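Local coordinates for protein probable mannosyltransferase KTR4 (Saccharomyces cerevisiae, PDB 5A07) that belongs to a mannosyltransferase family of the GT-A clan and binds guanosine-5'-diphosphate and a manganese ion, at residues B[246-249]-B[253-256]; B[257-262]-B[375-380]; B[371-376]-B[420-425]. All blocks are in the same frame, centred on the assembly; numbering follows the deposited sequence.

Overall arrangement
Followed from the N terminus, the first of the three contacts to close is contact 1, a local turn in which 253-256 folds back on the end of helix 245-251 before entering strand 256-262. That strand continues directly into contact 2, whose partner 375-380 arrives more than a hundred residues later, after an excursion about half of which is helical. Strand 371-373 has meanwhile paired in parallel with strand 256-262, and its I371 and W373 side chains meet helix 418-425 in contact 3. Contacts 2 and 3 share R375 and D376, and the loop of contact 3 opens where that of contact 2 ends. Together they tie the mixed sheet to two helices and to the small antiparallel sheet containing strand 379-381.

Contact 1. Residues B[246-249]-B[253-256]; sequences FQFM and DKIY
M249 lies against K254 and Y256 just where the chain leaves helix 245-251, and its side chain can be followed outward from the helix. CB passes 3.7 Å from the carbonyl O of K254. With CG beside the backbone N (chi1 -57°) and further bends at chi2 and chi3, the chain folds over so that SD comes 3.9 Å from K254 CB. The methyl CE goes furthest, reaching the backbone of Y256 at 3.5 Å from its N. An unbranched, flexible thioether suits this place, since it can curl to follow a turning backbone. K254 crosses M249 at about a right angle; its aliphatic CG skirts the F248 ring obliquely, 4.5 Å from CE2, while its ammonium group NZ runs on to a hydrogen bond with the carbonyl O of S369. The backbones are joined by one bond, K254 N to M249 O at 2.9 Å, nearly straight at 161°. D253 adopts the positive phi of 54° that reverses the chain, and its own N bonds to N250 O. These two bonds define a Schellman motif, which ends the helix and leads into strand 256-262 of the GT-A fold.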
# COMPACT_ATOMS: atom_id res chain seq x y z
N PHE B 246 -15.24 4.39 1.06
CA PHE B 246 -14.83 5.73 0.58
C PHE B 246 -15.45 6.86 1.39
O PHE B 246 -14.78 7.85 1.70
CB PHE B 246 -15.15 5.92 -0.91
CG PHE B 246 -14.49 4.95 -1.83
CD1 PHE B 246 -13.19 4.60 -1.70
CD2 PHE B 246 -15.16 4.48 -2.94
CE1 PHE B 246 -12.57 3.78 -2.61
CE2 PHE B 246 -14.54 3.62 -3.84
CZ PHE B 246 -13.23 3.28 -3.67
N GLN B 247 -16.70 6.73 1.75
CA GLN B 247 -17.35 7.79 2.57
C GLN B 247 -16.75 7.82 3.98
O GLN B 247 -16.67 8.88 4.55
CB GLN B 247 -18.91 7.64 2.64
CG GLN B 247 -19.58 7.81 1.28
CD GLN B 247 -19.58 9.24 0.74
OE1 GLN B 247 -18.68 9.99 0.97
NE2 GLN B 247 -20.63 9.60 -0.01
N PHE B 248 -16.37 6.66 4.54
CA PHE B 248 -15.67 6.65 5.79
C PHE B 248 -14.37 7.42 5.70
O PHE B 248 -14.05 8.26 6.57
CB PHE B 248 -15.41 5.21 6.26
CG PHE B 248 -14.42 5.12 7.35
CD1 PHE B 248 -14.80 5.30 8.66
CD2 PHE B 248 -13.07 4.89 7.06
CE1 PHE B 248 -13.88 5.29 9.70
CE2 PHE B 248 -12.12 4.83 8.09
CZ PHE B 248 -12.52 5.05 9.42
N MET B 249 -13.65 7.22 4.61
CA MET B 249 -12.36 7.93 4.42
C MET B 249 -12.60 9.45 4.38
O MET B 249 -11.87 10.25 4.99
CB MET B 249 -11.67 7.55 3.10
CG MET B 249 -11.36 6.09 2.82
SD MET B 249 -10.17 5.51 3.94
CE MET B 249 -8.66 6.14 3.15
N ASP B 253 -11.42 12.18 7.29
CA ASP B 253 -10.20 12.79 6.77
C ASP B 253 -9.02 11.85 6.66
O ASP B 253 -7.90 12.19 6.98
CB ASP B 253 -9.85 14.07 7.58
CG ASP B 253 -10.93 15.17 7.38
OD1 ASP B 253 -11.45 15.30 6.25
OD2 ASP B 253 -11.27 15.85 8.36
N LYS B 254 -9.27 10.65 6.12
CA LYS B 254 -8.24 9.72 5.85
C LYS B 254 -7.85 9.77 4.40
O LYS B 254 -8.70 9.71 3.51
CB LYS B 254 -8.66 8.30 6.23
CG LYS B 254 -9.24 8.21 7.62
CD LYS B 254 -8.27 8.63 8.69
CE LYS B 254 -8.94 8.42 10.06
NZ LYS B 254 -7.98 8.96 11.03
N ILE B 255 -6.56 9.84 4.16
CA ILE B 255 -6.07 9.86 2.79
C ILE B 255 -5.58 8.51 2.28
O ILE B 255 -5.24 8.38 1.12
CB ILE B 255 -4.92 10.87 2.63
CG1 ILE B 255 -3.72 10.50 3.45
CG2 ILE B 255 -5.48 12.29 2.91
CD1 ILE B 255 -2.41 11.24 3.10
N TYR B 256 -5.48 7.52 3.19
CA TYR B 256 -4.88 6.27 2.78
C TYR B 256 -5.37 5.18 3.74
O TYR B 256 -5.47 5.41 4.95
CB TYR B 256 -3.38 6.35 2.78
CG TYR B 256 -2.69 5.18 2.08
CD1 TYR B 256 -2.63 5.13 0.69
CD2 TYR B 256 -2.14 4.15 2.77
CE1 TYR B 256 -2.04 4.07 0.04
CE2 TYR B 256 -1.50 3.09 2.11
CZ TYR B 256 -1.46 3.09 0.74
OH TYR B 256 -0.85 2.06 0.08

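Contact 2. Residues B[257-262]-B[375-380]; sequences GFVLNL and RDIGYH
V259 packs against both I377 and Y379, and with L260 it makes an apolar contact in which no hydrogen bond crosses between the segments. The aliphatic part comes first. The two methyls of V259 divide the work: CG1 sits beside the backbone N (chi1 -66°) and turns to I377, while CG2 turns to Y379. CG1 lies 4.0 Å from I377 CB, the two side chains crossing at about a right angle, and it also rests 3.6 Å from the carbonyl O of I377. A beta-branched valine suits this spot because its short fork can touch two neighbours at once.

The second kind of contact is aliphatic against aromatic. V259 CG2 approaches Y379 CD2 to 3.6 Å, coming obliquely at the ring. L260 meets the same ring carbon differently: its CD1 lies at the edge, in the plane of the ring, 4.0 Å from CD2. The CG of Y379 is anti to the backbone N (chi1 174°), which swings the ring across toward these two consecutive residues.

Polar groups find partners beyond the two segments. Tyrosine suits its place by joining an apolar ring to a hydroxyl, which hydrogen-bonds to N320 OD1, and the carbonyl O of I377 is bonded by N386 ND2. The Y379 side chain is about 7 Å from the manganese ion, whose site includes H381, two residues on.

V259 and L260 lie where strand 256-262 is interrupted, and thus join this member of the mixed sheet to the antiparallel sheet in which strand 379-381 runs between 236-237 and 384-386. On the flanks, F258 and N261 touch helix 418-425, and strand 316-317 pairs antiparallel with 256-262.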
# COMPACT_ATOMS: atom_id res chain seq x y z
N GLY B 257 -5.68 4.03 3.17
CA GLY B 257 -6.06 2.85 3.91
C GLY B 257 -5.24 1.64 3.52
O GLY B 257 -5.02 1.39 2.30
N PHE B 258 -4.81 0.88 4.53
CA PHE B 258 -4.02 -0.29 4.33
C PHE B 258 -4.49 -1.41 5.26
O PHE B 258 -5.20 -1.17 6.24
CB PHE B 258 -2.52 0.00 4.52
CG PHE B 258 -2.09 0.16 5.98
CD1 PHE B 258 -2.23 1.35 6.62
CD2 PHE B 258 -1.56 -0.90 6.68
CE1 PHE B 258 -1.85 1.49 7.96
CE2 PHE B 258 -1.19 -0.77 8.01
CZ PHE B 258 -1.36 0.43 8.64
N VAL B 259 -4.07 -2.61 4.92
CA VAL B 259 -4.28 -3.79 5.76
C VAL B 259 -3.03 -4.50 6.30
O VAL B 259 -3.10 -5.14 7.41
CB VAL B 259 -5.23 -4.86 5.14
CG1 VAL B 259 -6.64 -4.36 4.99
CG2 VAL B 259 -4.72 -5.36 3.80
N LEU B 260 -1.95 -4.46 5.52
CA LEU B 260 -0.77 -5.20 5.81
C LEU B 260 0.46 -4.25 5.69
O LEU B 260 0.46 -3.36 4.85
CB LEU B 260 -0.61 -6.43 4.85
CG LEU B 260 -1.62 -7.54 5.18
CD1 LEU B 260 -1.83 -8.53 4.03
CD2 LEU B 260 -1.21 -8.25 6.47
N ASN B 261 1.49 -4.49 6.49
CA ASN B 261 2.60 -3.53 6.67
C ASN B 261 3.85 -4.37 6.84
O ASN B 261 3.95 -5.12 7.79
CB ASN B 261 2.24 -2.73 7.94
CG ASN B 261 3.09 -1.51 8.15
OD1 ASN B 261 4.34 -1.58 8.17
ND2 ASN B 261 2.41 -0.39 8.39
N LEU B 262 4.79 -4.27 5.91
CA LEU B 262 5.88 -5.19 5.76
C LEU B 262 7.25 -4.50 5.61
O LEU B 262 7.36 -3.37 5.19
CB LEU B 262 5.71 -6.05 4.47
CG LEU B 262 4.42 -6.85 4.23
CD1 LEU B 262 4.50 -7.62 2.89
CD2 LEU B 262 4.19 -7.79 5.38
N ARG B 375 -8.40 -2.64 10.07
CA ARG B 375 -8.30 -3.88 10.83
C ARG B 375 -9.43 -4.84 10.45
O ARG B 375 -9.23 -6.08 10.46
CB ARG B 375 -8.32 -3.60 12.35
CG ARG B 375 -7.05 -2.91 12.83
CD ARG B 375 -7.22 -2.44 14.27
NE ARG B 375 -7.24 -3.57 15.23
CZ ARG B 375 -7.45 -3.43 16.54
NH1 ARG B 375 -7.63 -2.20 17.08
NH2 ARG B 375 -7.50 -4.50 17.31
N ASP B 376 -10.58 -4.30 10.13
CA ASP B 376 -11.77 -5.09 9.89
C ASP B 376 -11.79 -5.75 8.52
O ASP B 376 -12.68 -6.62 8.30
CB ASP B 376 -13.09 -4.26 10.10
CG ASP B 376 -13.12 -2.92 9.30
OD1 ASP B 376 -12.03 -2.33 8.92
OD2 ASP B 376 -14.23 -2.39 9.06
N ILE B 377 -10.92 -5.31 7.60
CA ILE B 377 -10.92 -5.86 6.23
C ILE B 377 -10.05 -7.11 6.24
O ILE B 377 -8.83 -7.05 6.11
CB ILE B 377 -10.56 -4.85 5.14
CG1 ILE B 377 -11.56 -3.71 5.19
CG2 ILE B 377 -10.56 -5.61 3.81
CD1 ILE B 377 -11.33 -2.66 4.13
N GLY B 378 -10.69 -8.26 6.46
CA GLY B 378 -10.01 -9.52 6.42
C GLY B 378 -9.53 -9.77 4.95
O GLY B 378 -10.33 -9.65 4.01
N TYR B 379 -8.26 -10.04 4.75
CA TYR B 379 -7.69 -9.98 3.41
C TYR B 379 -6.47 -10.84 3.27
O TYR B 379 -5.61 -10.95 4.22
CB TYR B 379 -7.20 -8.56 3.11
CG TYR B 379 -6.46 -8.43 1.80
CD1 TYR B 379 -7.16 -8.21 0.64
CD2 TYR B 379 -5.08 -8.31 1.76
CE1 TYR B 379 -6.50 -7.99 -0.58
CE2 TYR B 379 -4.38 -8.12 0.59
CZ TYR B 379 -5.12 -7.99 -0.62
OH TYR B 379 -4.50 -7.72 -1.81
N HIS B 380 -6.33 -11.50 2.12
CA HIS B 380 -5.10 -12.28 1.83
C HIS B 380 -4.61 -12.06 0.44
O HIS B 380 -5.41 -12.07 -0.50
CB HIS B 380 -5.38 -13.75 2.08
CG HIS B 380 -4.40 -14.69 1.47
ND1 HIS B 380 -4.68 -15.40 0.31
CD2 HIS B 380 -3.18 -15.09 1.86
CE1 HIS B 380 -3.67 -16.22 0.04
NE2 HIS B 380 -2.74 -16.04 0.97

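Contact 3. Residues B[371-376]-B[420-425]; sequences IHWFRD and TWIRHS
I371 and W421 cross at about a right angle, the methyl CG2 of the isoleucine meeting the benzo part of the indole obliquely, 3.9 Å from W421 CZ2. Two residues on along the strand and one on along the helix, the roles are exchanged: W373 supplies the ring and I422 the aliphatic tip. I422 CD1 comes obliquely to W373 CZ3, also at 3.9 Å. Each tryptophan has CG anti to its backbone N (chi1 180° for W373, -175° for W421), which carries the indoles outward across a gap where the nearest CA atoms, I371 and S425, are 9.2 Å apart. Long, flat indoles bridge this separation, and the branched isoleucines supply methyls to pack on them. The W421 ring is backed by S425 CB, 3.4 Å above its plane and over its centre, while R375 CG lies over the rim of one face of W373.

A water in the indole plane of W421 accepts from NE1 at 3.0 Å and donates to I371 O at 2.7 Å. W373 NE1 bonds instead to V259 O. Helix 418-425 is therefore held on strand 371-373 mainly by apolar packing, with both buried indole N-H groups satisfied, one through water and one by backbone.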
# COMPACT_ATOMS: atom_id res chain seq x y z
N ILE B 371 -3.67 8.21 8.01
CA ILE B 371 -3.39 6.93 7.35
C ILE B 371 -4.05 5.85 8.23
O ILE B 371 -3.74 5.74 9.46
CB ILE B 371 -1.89 6.70 7.20
CG1 ILE B 371 -1.25 7.81 6.33
CG2 ILE B 371 -1.65 5.31 6.66
CD1 ILE B 371 0.22 7.74 6.29
N HIS B 372 -5.06 5.18 7.69
CA HIS B 372 -5.95 4.33 8.44
C HIS B 372 -5.57 2.86 8.23
O HIS B 372 -5.56 2.40 7.06
CB HIS B 372 -7.38 4.55 8.02
CG HIS B 372 -8.39 3.73 8.75
ND1 HIS B 372 -8.77 4.00 10.05
CD2 HIS B 372 -9.08 2.63 8.38
CE1 HIS B 372 -9.64 3.09 10.46
NE2 HIS B 372 -9.86 2.25 9.46
N TRP B 373 -5.48 2.11 9.32
CA TRP B 373 -5.33 0.65 9.28
C TRP B 373 -6.71 -0.03 9.35
O TRP B 373 -7.39 0.01 10.39
CB TRP B 373 -4.44 0.15 10.43
CG TRP B 373 -4.24 -1.32 10.47
CD1 TRP B 373 -4.19 -2.14 9.41
CD2 TRP B 373 -3.94 -2.11 11.59
NE1 TRP B 373 -3.97 -3.43 9.80
CE2 TRP B 373 -3.83 -3.44 11.15
CE3 TRP B 373 -3.80 -1.84 12.96
CZ2 TRP B 373 -3.54 -4.48 12.00
CZ3 TRP B 373 -3.52 -2.86 13.79
CH2 TRP B 373 -3.38 -4.18 13.32
N PHE B 374 -7.11 -0.65 8.23
CA PHE B 374 -8.43 -1.25 8.10
C PHE B 374 -8.40 -2.63 8.74
O PHE B 374 -8.38 -3.68 8.06
CB PHE B 374 -8.86 -1.36 6.62
CG PHE B 374 -9.57 -0.14 6.13
CD1 PHE B 374 -10.84 0.15 6.57
CD2 PHE B 374 -8.94 0.74 5.23
CE1 PHE B 374 -11.49 1.32 6.14
CE2 PHE B 374 -9.60 1.87 4.81
CZ PHE B 374 -10.87 2.18 5.26
N ARG B 375 -8.40 -2.64 10.07
CA ARG B 375 -8.30 -3.88 10.83
C ARG B 375 -9.43 -4.84 10.45
O ARG B 375 -9.23 -6.08 10.46
CB ARG B 375 -8.32 -3.60 12.35
CG ARG B 375 -7.05 -2.91 12.83
CD ARG B 375 -7.22 -2.44 14.27
NE ARG B 375 -7.24 -3.57 15.23
CZ ARG B 375 -7.45 -3.43 16.54
NH1 ARG B 375 -7.63 -2.20 17.08
NH2 ARG B 375 -7.50 -4.50 17.31
N ASP B 376 -10.58 -4.30 10.13
CA ASP B 376 -11.77 -5.09 9.89
C ASP B 376 -11.79 -5.75 8.52
O ASP B 376 -12.68 -6.62 8.30
CB ASP B 376 -13.09 -4.26 10.10
CG ASP B 376 -13.12 -2.92 9.30
OD1 ASP B 376 -12.03 -2.33 8.92
OD2 ASP B 376 -14.23 -2.39 9.06
N THR B 420 5.56 -2.10 14.67
CA THR B 420 6.19 -0.78 14.63
C THR B 420 5.17 0.34 14.37
O THR B 420 5.17 1.37 15.06
CB THR B 420 7.35 -0.74 13.61
OG1 THR B 420 8.34 -1.66 14.03
CG2 THR B 420 7.94 0.68 13.47
N TRP B 421 4.27 0.11 13.44
CA TRP B 421 3.21 1.05 13.15
C TRP B 421 2.27 1.22 14.40
O TRP B 421 1.91 2.36 14.76
CB TRP B 421 2.36 0.53 11.92
CG TRP B 421 1.34 1.53 11.51
CD1 TRP B 421 0.03 1.59 11.91
CD2 TRP B 421 1.58 2.67 10.71
NE1 TRP B 421 -0.54 2.70 11.41
CE2 TRP B 421 0.40 3.39 10.67
CE3 TRP B 421 2.73 3.19 10.06
CZ2 TRP B 421 0.27 4.57 9.98
CZ3 TRP B 421 2.61 4.40 9.34
CH2 TRP B 421 1.40 5.08 9.33
N ILE B 422 1.91 0.13 15.02
CA ILE B 422 1.06 0.19 16.24
C ILE B 422 1.78 0.97 17.34
O ILE B 422 1.20 1.88 17.95
CB ILE B 422 0.70 -1.20 16.79
CG1 ILE B 422 -0.25 -1.90 15.81
CG2 ILE B 422 0.00 -1.10 18.18
CD1 ILE B 422 -0.42 -3.36 16.06
N ARG B 423 3.02 0.63 17.55
CA ARG B 423 3.80 1.24 18.66
C ARG B 423 4.04 2.74 18.47
O ARG B 423 3.94 3.51 19.43
CB ARG B 423 5.11 0.51 18.80
CG ARG B 423 6.08 1.07 19.87
CD ARG B 423 7.35 0.26 19.93
NE ARG B 423 6.99 -1.07 20.31
CZ ARG B 423 7.25 -2.23 19.67
NH1 ARG B 423 8.00 -2.25 18.59
NH2 ARG B 423 6.76 -3.36 20.18
N HIS B 424 4.35 3.15 17.25
CA HIS B 424 4.88 4.50 16.99
C HIS B 424 3.99 5.41 16.17
O HIS B 424 4.17 6.65 16.18
CB HIS B 424 6.21 4.44 16.27
CG HIS B 424 7.28 3.82 17.09
ND1 HIS B 424 7.86 4.47 18.16
CD2 HIS B 424 7.88 2.63 17.00
CE1 HIS B 424 8.76 3.68 18.70
NE2 HIS B 424 8.79 2.55 18.02
N SER B 425 3.06 4.86 15.41
CA SER B 425 2.33 5.68 14.49
C SER B 425 0.92 5.86 14.89
O SER B 425 0.28 6.74 14.35
CB SER B 425 2.33 5.15 13.07
OG SER B 425 3.62 5.04 12.58
O HOH W 1 -3.12 4.20 11.62